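Local structure of uncharacterized protein Atu1656 (Agrobacterium tumefaciens, 2OJH) at residues Q196-R201 with V209-D214. The protein is of unknown function but belongs to the TolB family and folds as a six-bladed beta-propeller, which may serve in protein-protein recognition. Residues are numbered along the deposited sequence; the frame is centred on the assembly and turned at random.
Sequences QMQIWR and VERITD
W200 lays one face of its indole over the start of the R211 side chain: CB of R211 stands 3.7 Å from the centroid of the six-membered ring, only 6° off its normal, a CH-pi contact. With CG anti to the backbone N (chi1 -167°) and the chain extended as far as NE, R211 runs on past the ring and its NH2 meets OE1 of Q198 at 2.9 Å, on a lone pair of the amide oxygen and in the guanidinium plane. NE of R211 turns back to T213 O, while the carboxylate of D214 lies over a guanidinium face, a salt bridge of charges alone. Strands 198-203 and 209-211 form the outer hairpin of a four-stranded antiparallel propeller blade. R201 and E210 form a hydrogen-bonded backbone pair; their side chains lie alongside each other in a salt bridge, NE and NH1 of R201 both donating to E210 OE2 at 2.8 Å. NH2 hydrogen-bonds to the hydroxyl of Y188, and R201 makes a cation-pi contact with W186. Past R211 the pairing breaks in the manner of a classic beta bulge: I199 O takes both I212 N (2.7 Å) and T213 N (3.0 Å) from one face of its carbonyl plane, and I199 N donates to T213 OG1 at 2.7 Å, nearly straight at 169°. That hydroxyl also hydrogen-bonds to the carboxylate of D219 in the next blade.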
loop_
_atom_site.group_PDB
_atom_site.type_symbol
_atom_site.label_atom_id
_atom_site.label_comp_id
_atom_site.label_asym_id
_atom_site.label_seq_id
_atom_site.Cartn_x
_atom_site.Cartn_y
_atom_site.Cartn_z
ATOM N N GLN A 196 9.800 -3.287 17.744
ATOM C CA GLN A 196 8.565 -3.631 17.056
ATOM C C GLN A 196 8.434 -2.731 15.847
ATOM O O GLN A 196 9.188 -1.757 15.699
ATOM C CB GLN A 196 7.353 -3.540 17.997
ATOM C CG GLN A 196 7.092 -2.161 18.571
ATOM C CD GLN A 196 6.376 -2.184 19.921
ATOM O OE1 GLN A 196 6.805 -2.859 20.863
ATOM N NE2 GLN A 196 5.293 -1.424 20.023
HETATM N N MSE A 197 7.519 -3.061 14.947
HETATM C CA MSE A 197 7.311 -2.181 13.813
HETATM C C MSE A 197 6.722 -0.845 14.318
HETATM O O MSE A 197 5.760 -0.841 15.108
HETATM C CB MSE A 197 6.398 -2.820 12.773
HETATM C CG MSE A 197 7.063 -3.874 11.874
HETATM SE SE MSE A 197 8.663 -3.190 10.984
HETATM C CE MSE A 197 8.633 -3.967 9.207
ATOM N N GLN A 198 7.354 0.262 13.918
ATOM C CA GLN A 198 6.908 1.638 14.184
ATOM C C GLN A 198 7.000 2.425 12.899
ATOM O O GLN A 198 7.785 2.043 11.995
ATOM C CB GLN A 198 7.810 2.305 15.192
ATOM C CG GLN A 198 7.915 1.521 16.502
ATOM C CD GLN A 198 6.697 1.700 17.395
ATOM O OE1 GLN A 198 6.743 2.468 18.338
ATOM N NE2 GLN A 198 5.615 0.988 17.102
ATOM N N ILE A 199 6.228 3.510 12.814
ATOM C CA ILE A 199 6.275 4.373 11.632
ATOM C C ILE A 199 7.454 5.328 11.736
ATOM O O ILE A 199 7.694 5.953 12.788
ATOM C CB ILE A 199 4.944 5.155 11.352
ATOM C CG1 ILE A 199 3.726 4.220 11.420
ATOM C CG2 ILE A 199 5.053 5.876 10.020
ATOM C CD1 ILE A 199 3.821 2.996 10.555
ATOM N N TRP A 200 8.196 5.389 10.630
ATOM C CA TRP A 200 9.321 6.301 10.470
ATOM C C TRP A 200 9.106 7.061 9.159
ATOM O O TRP A 200 8.246 6.696 8.341
ATOM C CB TRP A 200 10.647 5.525 10.416
ATOM C CG TRP A 200 11.104 4.963 11.772
ATOM C CD1 TRP A 200 10.558 3.907 12.458
ATOM C CD2 TRP A 200 12.191 5.425 12.552
ATOM N NE1 TRP A 200 11.245 3.686 13.641
ATOM C CE2 TRP A 200 12.254 4.613 13.722
ATOM C CE3 TRP A 200 13.125 6.457 12.391
ATOM C CZ2 TRP A 200 13.202 4.806 14.708
ATOM C CZ3 TRP A 200 14.070 6.653 13.385
ATOM C CH2 TRP A 200 14.109 5.826 14.526
ATOM N N ARG A 201 9.851 8.144 8.980
ATOM C CA ARG A 201 9.900 8.786 7.681
ATOM C C ARG A 201 11.326 9.173 7.292
ATOM O O ARG A 201 12.111 9.559 8.135
ATOM C CB ARG A 201 8.940 9.984 7.618
ATOM C CG ARG A 201 9.278 11.142 8.543
ATOM C CD ARG A 201 8.331 12.306 8.291
ATOM N NE ARG A 201 8.791 13.518 8.952
ATOM C CZ ARG A 201 8.151 14.684 8.937
ATOM N NH1 ARG A 201 8.680 15.721 9.578
ATOM N NH2 ARG A 201 6.996 14.817 8.290
ATOM N N VAL A 209 16.233 10.885 8.552
ATOM C CA VAL A 209 15.204 9.902 8.890
ATOM C C VAL A 209 14.771 10.211 10.329
ATOM O O VAL A 209 15.568 10.715 11.123
ATOM C CB VAL A 209 15.753 8.441 8.757
ATOM C CG1 VAL A 209 16.896 8.171 9.757
ATOM C CG2 VAL A 209 14.640 7.392 8.895
ATOM N N GLU A 210 13.518 9.924 10.662
ATOM C CA GLU A 210 12.988 10.211 12.013
ATOM C C GLU A 210 11.774 9.361 12.389
ATOM O O GLU A 210 11.029 8.910 11.523
ATOM C CB GLU A 210 12.684 11.701 12.188
ATOM C CG GLU A 210 11.750 12.243 11.153
ATOM C CD GLU A 210 11.639 13.768 11.185
ATOM O OE1 GLU A 210 12.663 14.474 11.341
ATOM O OE2 GLU A 210 10.519 14.267 11.046
ATOM N N ARG A 211 11.595 9.142 13.690
ATOM C CA ARG A 211 10.558 8.256 14.178
ATOM C C ARG A 211 9.240 9.016 14.246
ATOM O O ARG A 211 9.201 10.159 14.724
ATOM C CB ARG A 211 10.927 7.716 15.561
ATOM C CG ARG A 211 10.081 6.561 16.025
ATOM C CD ARG A 211 10.551 6.095 17.366
ATOM N NE ARG A 211 9.721 5.030 17.918
ATOM C CZ ARG A 211 9.996 4.384 19.048
ATOM N NH1 ARG A 211 11.101 4.667 19.744
ATOM N NH2 ARG A 211 9.170 3.438 19.485
ATOM N N ILE A 212 8.164 8.368 13.800
ATOM C CA ILE A 212 6.835 8.981 13.802
ATOM C C ILE A 212 5.840 8.367 14.778
ATOM O O ILE A 212 5.046 9.106 15.365
ATOM C CB ILE A 212 6.224 9.001 12.392
ATOM C CG1 ILE A 212 7.118 9.828 11.450
ATOM C CG2 ILE A 212 4.753 9.459 12.451
ATOM C CD1 ILE A 212 7.177 11.325 11.717
ATOM N N THR A 213 5.847 7.043 14.948
ATOM C CA THR A 213 5.079 6.450 16.063
ATOM C C THR A 213 5.992 5.912 17.162
ATOM O O THR A 213 7.116 5.473 16.906
ATOM C CB THR A 213 4.092 5.346 15.617
ATOM O OG1 THR A 213 4.807 4.252 15.015
ATOM C CG2 THR A 213 3.091 5.887 14.632
ATOM N N ASP A 214 5.490 5.966 18.399
ATOM C CA ASP A 214 6.155 5.388 19.541
ATOM C C ASP A 214 4.988 4.780 20.302
ATOM O O ASP A 214 4.354 5.465 21.092
ATOM C CB ASP A 214 6.806 6.498 20.349
ATOM C CG ASP A 214 7.739 5.981 21.421
ATOM O OD1 ASP A 214 7.603 4.812 21.851
ATOM O OD2 ASP A 214 8.622 6.760 21.832
#